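Local coordinates for protein transferrin (Manduca sexta, PDB 6WB6) that binds a single ferric ion together with a carbonate anion and transports iron, at residues A[110-115]-A[186-191]; A[138-143]-A[149-154]; A[166-171]-A[177-182]. One frame throughout, in Å; residues are numbered along the deposited sequence.

Contact 1 (A[110-115]-A[186-191])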
# COMPACT_ATOMS: atom_id res chain seq x y z
N GLY A 110 28.22 -14.22 -10.02
CA GLY A 110 28.09 -15.38 -10.84
C GLY A 110 27.56 -16.60 -10.12
O GLY A 110 27.39 -17.65 -10.76
N LEU A 111 27.28 -16.51 -8.83
CA LEU A 111 26.79 -17.67 -8.10
C LEU A 111 25.29 -17.83 -8.30
O LEU A 111 24.57 -16.88 -8.63
CB LEU A 111 27.09 -17.54 -6.61
CG LEU A 111 28.55 -17.55 -6.17
CD1 LEU A 111 28.56 -17.49 -4.66
CD2 LEU A 111 29.29 -18.74 -6.64
N ARG A 112 24.81 -19.06 -8.10
CA ARG A 112 23.39 -19.32 -7.97
C ARG A 112 22.97 -19.06 -6.53
O ARG A 112 23.41 -19.76 -5.61
CB ARG A 112 23.08 -20.75 -8.38
CG ARG A 112 23.59 -21.15 -9.77
CD ARG A 112 23.11 -22.56 -10.08
NE ARG A 112 23.83 -23.53 -9.25
CZ ARG A 112 25.06 -23.95 -9.51
NH1 ARG A 112 25.68 -23.50 -10.59
NH2 ARG A 112 25.65 -24.81 -8.70
N SER A 113 22.08 -18.07 -6.34
CA SER A 113 21.78 -17.48 -5.04
C SER A 113 20.38 -17.85 -4.56
O SER A 113 19.44 -17.89 -5.36
CB SER A 113 21.88 -15.95 -5.10
OG SER A 113 20.91 -15.40 -5.97
N CYS A 114 20.26 -18.11 -3.26
CA CYS A 114 19.02 -18.56 -2.65
C CYS A 114 18.56 -17.52 -1.63
O CYS A 114 19.22 -17.30 -0.61
CB CYS A 114 19.19 -19.92 -1.97
SG CYS A 114 19.83 -21.22 -3.01
N HIS A 115 17.40 -16.93 -1.89
CA HIS A 115 16.91 -15.80 -1.15
C HIS A 115 15.62 -16.19 -0.46
O HIS A 115 14.87 -17.05 -0.94
CB HIS A 115 16.65 -14.58 -2.07
CG HIS A 115 17.89 -14.07 -2.75
ND1 HIS A 115 18.61 -12.99 -2.29
CD2 HIS A 115 18.55 -14.52 -3.85
CE1 HIS A 115 19.67 -12.81 -3.05
NE2 HIS A 115 19.64 -13.70 -4.02
N CYS A 186 14.10 -16.41 -10.64
CA CYS A 186 13.13 -17.42 -10.22
C CYS A 186 13.56 -18.84 -10.57
O CYS A 186 12.83 -19.78 -10.25
CB CYS A 186 11.77 -17.12 -10.86
SG CYS A 186 11.17 -15.41 -10.62
N SER A 187 14.73 -19.02 -11.21
CA SER A 187 15.14 -20.31 -11.78
C SER A 187 15.57 -21.31 -10.72
O SER A 187 15.54 -22.52 -10.98
CB SER A 187 16.31 -20.14 -12.75
OG SER A 187 16.06 -19.07 -13.61
N MET A 188 15.99 -20.84 -9.55
CA MET A 188 16.32 -21.69 -8.43
C MET A 188 15.11 -22.06 -7.57
O MET A 188 15.24 -22.89 -6.66
CB MET A 188 17.37 -21.01 -7.56
CG MET A 188 18.69 -20.72 -8.26
SD MET A 188 19.43 -22.18 -9.06
CE MET A 188 19.91 -23.13 -7.63
N CYS A 189 13.94 -21.50 -7.85
CA CYS A 189 12.78 -21.76 -7.01
C CYS A 189 12.14 -23.11 -7.32
O CYS A 189 12.35 -23.71 -8.38
CB CYS A 189 11.72 -20.69 -7.22
SG CYS A 189 12.34 -19.05 -6.88
N GLU A 190 11.31 -23.55 -6.38
CA GLU A 190 10.61 -24.81 -6.57
C GLU A 190 9.71 -24.73 -7.78
O GLU A 190 9.61 -25.68 -8.55
CB GLU A 190 9.80 -25.18 -5.33
CG GLU A 190 9.02 -26.47 -5.52
CD GLU A 190 8.01 -26.73 -4.43
OE1 GLU A 190 7.53 -25.77 -3.76
OE2 GLU A 190 7.71 -27.93 -4.23
N HIS A 191 9.03 -23.59 -7.97
CA HIS A 191 8.16 -23.41 -9.12
C HIS A 191 8.51 -22.09 -9.79
O HIS A 191 7.99 -21.02 -9.42
CB HIS A 191 6.69 -23.53 -8.72
CG HIS A 191 6.28 -24.96 -8.54
ND1 HIS A 191 6.55 -25.67 -7.39
CD2 HIS A 191 5.70 -25.84 -9.39
CE1 HIS A 191 6.13 -26.91 -7.52
NE2 HIS A 191 5.60 -27.04 -8.73

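Contact 2 (A[138-143]-A[149-154])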
# COMPACT_ATOMS: atom_id res chain seq x y z
N PRO A 138 26.54 -4.59 -9.86
CA PRO A 138 25.99 -3.65 -10.85
C PRO A 138 25.44 -2.41 -10.19
O PRO A 138 24.92 -2.45 -9.07
CB PRO A 138 24.88 -4.45 -11.53
CG PRO A 138 25.16 -5.91 -11.23
CD PRO A 138 25.93 -5.94 -9.95
N LYS A 139 25.55 -1.29 -10.90
CA LYS A 139 24.97 -0.04 -10.47
C LYS A 139 23.47 -0.06 -10.71
O LYS A 139 22.96 -0.84 -11.52
CB LYS A 139 25.60 1.15 -11.21
CG LYS A 139 27.11 1.25 -11.00
CD LYS A 139 27.40 1.41 -9.52
CE LYS A 139 28.87 1.64 -9.22
NZ LYS A 139 29.16 1.40 -7.78
N MET A 140 22.77 0.80 -9.98
CA MET A 140 21.32 0.75 -9.94
C MET A 140 20.68 2.11 -10.19
O MET A 140 19.53 2.33 -9.80
CB MET A 140 20.88 0.16 -8.59
CG MET A 140 21.12 -1.36 -8.49
SD MET A 140 20.66 -1.99 -6.86
CE MET A 140 22.06 -1.46 -5.91
N ASN A 141 21.38 3.02 -10.87
CA ASN A 141 20.88 4.36 -11.14
C ASN A 141 20.58 4.58 -12.61
O ASN A 141 20.62 5.71 -13.09
CB ASN A 141 21.88 5.40 -10.63
CG ASN A 141 23.17 5.42 -11.41
OD1 ASN A 141 23.50 4.46 -12.12
ND2 ASN A 141 23.93 6.51 -11.27
N ASP A 142 20.30 3.50 -13.34
CA ASP A 142 19.73 3.60 -14.68
C ASP A 142 18.36 4.24 -14.53
O ASP A 142 17.45 3.66 -13.94
CB ASP A 142 19.67 2.21 -15.33
CG ASP A 142 19.00 2.22 -16.70
OD1 ASP A 142 18.59 3.29 -17.17
OD2 ASP A 142 18.87 1.14 -17.32
N HIS A 143 18.20 5.47 -15.00
CA HIS A 143 16.93 6.16 -14.78
C HIS A 143 15.94 5.97 -15.92
O HIS A 143 14.85 6.54 -15.86
CB HIS A 143 17.19 7.64 -14.52
CG HIS A 143 17.65 7.91 -13.12
ND1 HIS A 143 16.81 7.80 -12.03
CD2 HIS A 143 18.86 8.26 -12.63
CE1 HIS A 143 17.49 8.09 -10.93
NE2 HIS A 143 18.73 8.37 -11.27
N GLU A 149 13.06 -1.87 -10.41
CA GLU A 149 13.62 -2.61 -11.54
C GLU A 149 15.14 -2.55 -11.54
O GLU A 149 15.79 -3.54 -11.91
CB GLU A 149 13.09 -2.09 -12.87
CG GLU A 149 13.41 -3.10 -13.97
CD GLU A 149 12.80 -2.80 -15.32
OE1 GLU A 149 12.05 -1.82 -15.44
OE2 GLU A 149 13.06 -3.57 -16.27
N ASN A 150 15.73 -1.44 -11.10
CA ASN A 150 17.18 -1.37 -11.06
C ASN A 150 17.76 -2.48 -10.16
O ASN A 150 18.77 -3.10 -10.52
CB ASN A 150 17.63 0.01 -10.60
CG ASN A 150 17.87 0.96 -11.77
OD1 ASN A 150 18.94 0.97 -12.39
ND2 ASN A 150 16.87 1.76 -12.10
N GLU A 151 17.13 -2.74 -9.02
CA GLU A 151 17.59 -3.77 -8.08
C GLU A 151 17.50 -5.14 -8.69
O GLU A 151 18.41 -5.96 -8.54
CB GLU A 151 16.72 -3.77 -6.83
CG GLU A 151 16.77 -2.55 -6.04
CD GLU A 151 15.69 -2.51 -4.97
OE1 GLU A 151 14.89 -3.48 -4.81
OE2 GLU A 151 15.68 -1.49 -4.26
N LEU A 152 16.35 -5.44 -9.30
CA LEU A 152 16.13 -6.74 -9.90
C LEU A 152 17.07 -6.96 -11.08
O LEU A 152 17.55 -8.08 -11.30
CB LEU A 152 14.68 -6.85 -10.36
CG LEU A 152 13.62 -6.75 -9.25
CD1 LEU A 152 12.24 -6.38 -9.82
CD2 LEU A 152 13.58 -8.07 -8.48
N LYS A 153 17.32 -5.92 -11.87
CA LYS A 153 18.30 -6.03 -12.94
C LYS A 153 19.67 -6.30 -12.35
O LYS A 153 20.37 -7.23 -12.76
CB LYS A 153 18.31 -4.76 -13.78
CG LYS A 153 19.27 -4.80 -14.97
CD LYS A 153 19.02 -3.59 -15.88
N ALA A 154 20.01 -5.55 -11.30
CA ALA A 154 21.29 -5.73 -10.64
C ALA A 154 21.44 -7.16 -10.14
O ALA A 154 22.46 -7.81 -10.37
CB ALA A 154 21.43 -4.72 -9.49
O HOH W 1 21.18 -2.56 -12.48

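Contact 3 (A[166-171]-A[177-182])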
# COMPACT_ATOMS: atom_id res chain seq x y z
N GLY A 166 7.83 -13.65 -4.68
CA GLY A 166 6.98 -12.66 -4.04
C GLY A 166 6.55 -11.59 -5.01
O GLY A 166 6.76 -11.68 -6.22
N LYS A 167 5.95 -10.54 -4.45
CA LYS A 167 5.40 -9.44 -5.25
C LYS A 167 6.51 -8.41 -5.46
O LYS A 167 6.78 -7.58 -4.59
CB LYS A 167 4.18 -8.85 -4.56
CG LYS A 167 3.03 -9.81 -4.35
CD LYS A 167 2.87 -10.81 -5.48
CE LYS A 167 1.42 -11.28 -5.67
NZ LYS A 167 1.02 -12.33 -4.70
N TRP A 168 7.17 -8.49 -6.60
CA TRP A 168 8.22 -7.54 -6.95
C TRP A 168 7.66 -6.15 -7.21
O TRP A 168 8.31 -5.14 -6.92
CB TRP A 168 8.95 -8.02 -8.20
CG TRP A 168 9.61 -9.33 -8.11
CD1 TRP A 168 9.62 -10.21 -7.06
CD2 TRP A 168 10.37 -9.93 -9.16
NE1 TRP A 168 10.35 -11.32 -7.39
CE2 TRP A 168 10.82 -11.18 -8.67
CE3 TRP A 168 10.72 -9.54 -10.46
CZ2 TRP A 168 11.60 -12.04 -9.45
CZ3 TRP A 168 11.47 -10.37 -11.22
CH2 TRP A 168 11.93 -11.61 -10.72
N SER A 169 6.48 -6.09 -7.81
CA SER A 169 5.73 -4.86 -7.96
C SER A 169 4.36 -5.02 -7.35
O SER A 169 3.72 -6.06 -7.52
CB SER A 169 5.56 -4.47 -9.44
OG SER A 169 4.54 -3.50 -9.56
N PRO A 170 3.83 -3.97 -6.69
CA PRO A 170 2.42 -3.99 -6.29
C PRO A 170 1.48 -3.96 -7.46
O PRO A 170 0.28 -4.20 -7.27
CB PRO A 170 2.28 -2.73 -5.44
CG PRO A 170 3.28 -1.78 -6.04
CD PRO A 170 4.45 -2.65 -6.48
N ASP A 171 1.95 -3.68 -8.67
CA ASP A 171 1.06 -3.68 -9.82
C ASP A 171 1.12 -5.04 -10.47
O ASP A 171 2.19 -5.44 -10.95
CB ASP A 171 1.43 -2.59 -10.82
CG ASP A 171 0.55 -2.64 -12.06
OD1 ASP A 171 -0.70 -2.50 -11.92
OD2 ASP A 171 1.10 -2.83 -13.17
N ALA A 177 5.25 -8.97 -15.93
CA ALA A 177 6.23 -8.61 -16.95
C ALA A 177 7.65 -8.70 -16.41
O ALA A 177 8.57 -9.10 -17.13
CB ALA A 177 5.95 -7.20 -17.48
N TRP A 178 7.86 -8.29 -15.17
CA TRP A 178 9.20 -8.33 -14.61
C TRP A 178 9.63 -9.76 -14.34
O TRP A 178 10.81 -10.10 -14.50
CB TRP A 178 9.26 -7.55 -13.31
CG TRP A 178 9.33 -6.11 -13.46
CD1 TRP A 178 9.48 -5.38 -14.61
CD2 TRP A 178 9.29 -5.18 -12.39
NE1 TRP A 178 9.53 -4.04 -14.32
CE2 TRP A 178 9.41 -3.89 -12.96
CE3 TRP A 178 9.15 -5.30 -11.02
CZ2 TRP A 178 9.40 -2.74 -12.18
CZ3 TRP A 178 9.14 -4.17 -10.25
CH2 TRP A 178 9.27 -2.91 -10.83
N LYS A 179 8.69 -10.60 -13.92
CA LYS A 179 9.01 -11.99 -13.67
C LYS A 179 9.45 -12.68 -14.96
O LYS A 179 10.31 -13.56 -14.93
CB LYS A 179 7.80 -12.68 -13.05
CG LYS A 179 7.46 -12.27 -11.62
CD LYS A 179 8.42 -12.84 -10.61
CE LYS A 179 7.97 -12.48 -9.20
NZ LYS A 179 6.60 -12.98 -8.87
N SER A 180 8.86 -12.27 -16.10
CA SER A 180 9.32 -12.74 -17.40
C SER A 180 10.72 -12.21 -17.72
O SER A 180 11.62 -12.99 -18.02
CB SER A 180 8.35 -12.30 -18.50
OG SER A 180 7.04 -12.74 -18.19
N GLN A 181 10.91 -10.88 -17.66
CA GLN A 181 12.15 -10.29 -18.18
C GLN A 181 13.37 -10.69 -17.35
O GLN A 181 14.48 -10.79 -17.90
CB GLN A 181 12.00 -8.77 -18.26
CG GLN A 181 13.29 -7.97 -18.59
CD GLN A 181 13.78 -8.11 -20.04
OE1 GLN A 181 12.98 -8.16 -20.98
NE2 GLN A 181 15.11 -8.16 -20.21
N TYR A 182 13.19 -10.93 -16.04
CA TYR A 182 14.27 -11.28 -15.12
C TYR A 182 14.01 -12.67 -14.53
O TYR A 182 14.22 -12.91 -13.34
CB TYR A 182 14.41 -10.22 -14.02
CG TYR A 182 14.62 -8.82 -14.59
CD1 TYR A 182 15.87 -8.41 -15.02
CD2 TYR A 182 13.56 -7.94 -14.71
CE1 TYR A 182 16.05 -7.18 -15.54
CE2 TYR A 182 13.73 -6.70 -15.24
CZ TYR A 182 14.98 -6.33 -15.65
OH TYR A 182 15.16 -5.09 -16.16

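Contact 1 (A[110-115]-A[186-191])
Met188 reaches from a loop to lie across the aliphatic part of Arg112, the two side chains crossing at about a right angle. The type I turn from Cys186 to Cys189, closed by a 3.2 Å hydrogen bond from Cys189 N to Cys186 O, presents Met188 near its end. From CB the chain first steps to CG, which turns away from the carbonyl carbon to the side of the backbone N (chi1 -62°) and comes within 4.1 Å of Ser113 O. Two further bends, at chi2 and chi3, coil the thioether against the strand instead of letting it run past. SD then rests 3.8 Å from Arg112 CD, and the terminal CE ends 4.0 Å from Arg112 CB, near the plane of the guanidinium at its edge. Methionine suits the place because its flexible, polarisable chain can follow the curve of another side chain. Arginine suits the other side because its methylenes offer an apolar surface while its polar end works elsewhere: Arg112 NE donates to Asn215 O. Disulfides secure both segments to the surrounding fold, Cys114 to Cys210 on the strand side and Cys189 to Cys163 on the turn side. No hydrogen bond spans the two segments, so their direct contact is one of dispersion and shape, fitting a small interface of 149 Å².

Contact 2 (A[138-143]-A[149-154])
The flat carboxamide of Asn150 meets the loop both on a face and along its edge. Over one face lies Met140 O, 2.9 Å from Asn150 CG and close without a hydrogen bond. At the edge Asn150 ND2 donates to Asp142 O over 2.7 Å, nearly straight at 165°, with the acceptor only 8° out of the amide plane. Asn150 OD1 accepts a weak bond of 3.0 Å from Asp142 N, which stands above the plane on the same side as Met140 O. An asparagine can give and take in this way at one loop residue; its chi1 of -92°, off the staggered position, turns the amide to do so. In this N-terminal transferrin domain, the loop leading into helix 147-158 is thus tied to the helix's first turns. A water donates both to Lys139 O at 2.7 Å and to Asn150 O at 3.2 Å. Beyond it the contact becomes apolar, where the small Ala154 admits its neighbours closely: Met140 CG lies 3.5 Å from Ala154 CB, and Pro138 CB lies 4.0 Å from Ala154 CB. Met140 SD rests 3.8 Å from Glu151 CA, while the Glu151 carboxylate turns elsewhere, to Arg344 and His346.

Contact 3 (A[166-171]-A[177-182])
Trp168 packs its indole against Trp178 and Lys179 of the following helix, and the packing is tightest round this ring. The six-membered ring meets the helix obliquely, Trp168 CE3 3.8 Å from Trp178 CB, while Tyr182 O lies at its edge, near the ring plane, 3.7 Å from Trp168 CH2. Trp178 returns the contact from another direction: Trp168 O sits at the edge of its ring, 3.6 Å from Trp178 CZ3. Over one indole face runs the Lys179 chain, its CD 3.5 Å from Trp168 CZ2. Bends at chi2 and chi4 carry the ammonium on over the five-membered ring, where NZ makes a cation-pi contact 4.5 Å from the centroid. The same NZ donates to Gly166 O at 3.0 Å, tilted 21° from the carbonyl plane, and also to Cys195 O. Were Trp168 an alanine, the Lys179 ammonium would probably lose its aromatic seat, Ile164 O the indole N-H it accepts, and a gap would open beside Trp178. The more open side of the contact is that of Lys179, which is partly exposed whereas both tryptophans are buried. Gly166 has backbone angles (phi 115°) at which a CB would be jammed against the preceding carbonyl. Ser169 OG accepts from Asp171 N at 2.7 Å, an ST turn, and Asp171 takes the N-cap position: together a serine and an aspartate shape the entry to helix 172-181.

In the fold
All three contacts belong to the first transferrin-like region, and contacts 2 and 3 are nested in sequence within the loop closed by contact 1. Contact 3 joins the other two. Its Trp168 CZ2 lies 3.6 Å from Cys186 SG of contact 1, and its Tyr182 OH stands 2.6 Å from Glu149 OE2 of contact 2, probably a hydrogen bond; Leu152 of contact 2 packs on both tryptophans. Contacts 1 and 2 do not touch, their nearest atoms being about 8 Å apart. None of the three contacts supplies an iron ligand: about 13 Å separate Gly166 of contact 3 from the ferric ion, and about 8 Å separate it from the side chain of Arg120, which lines the carbonate pocket.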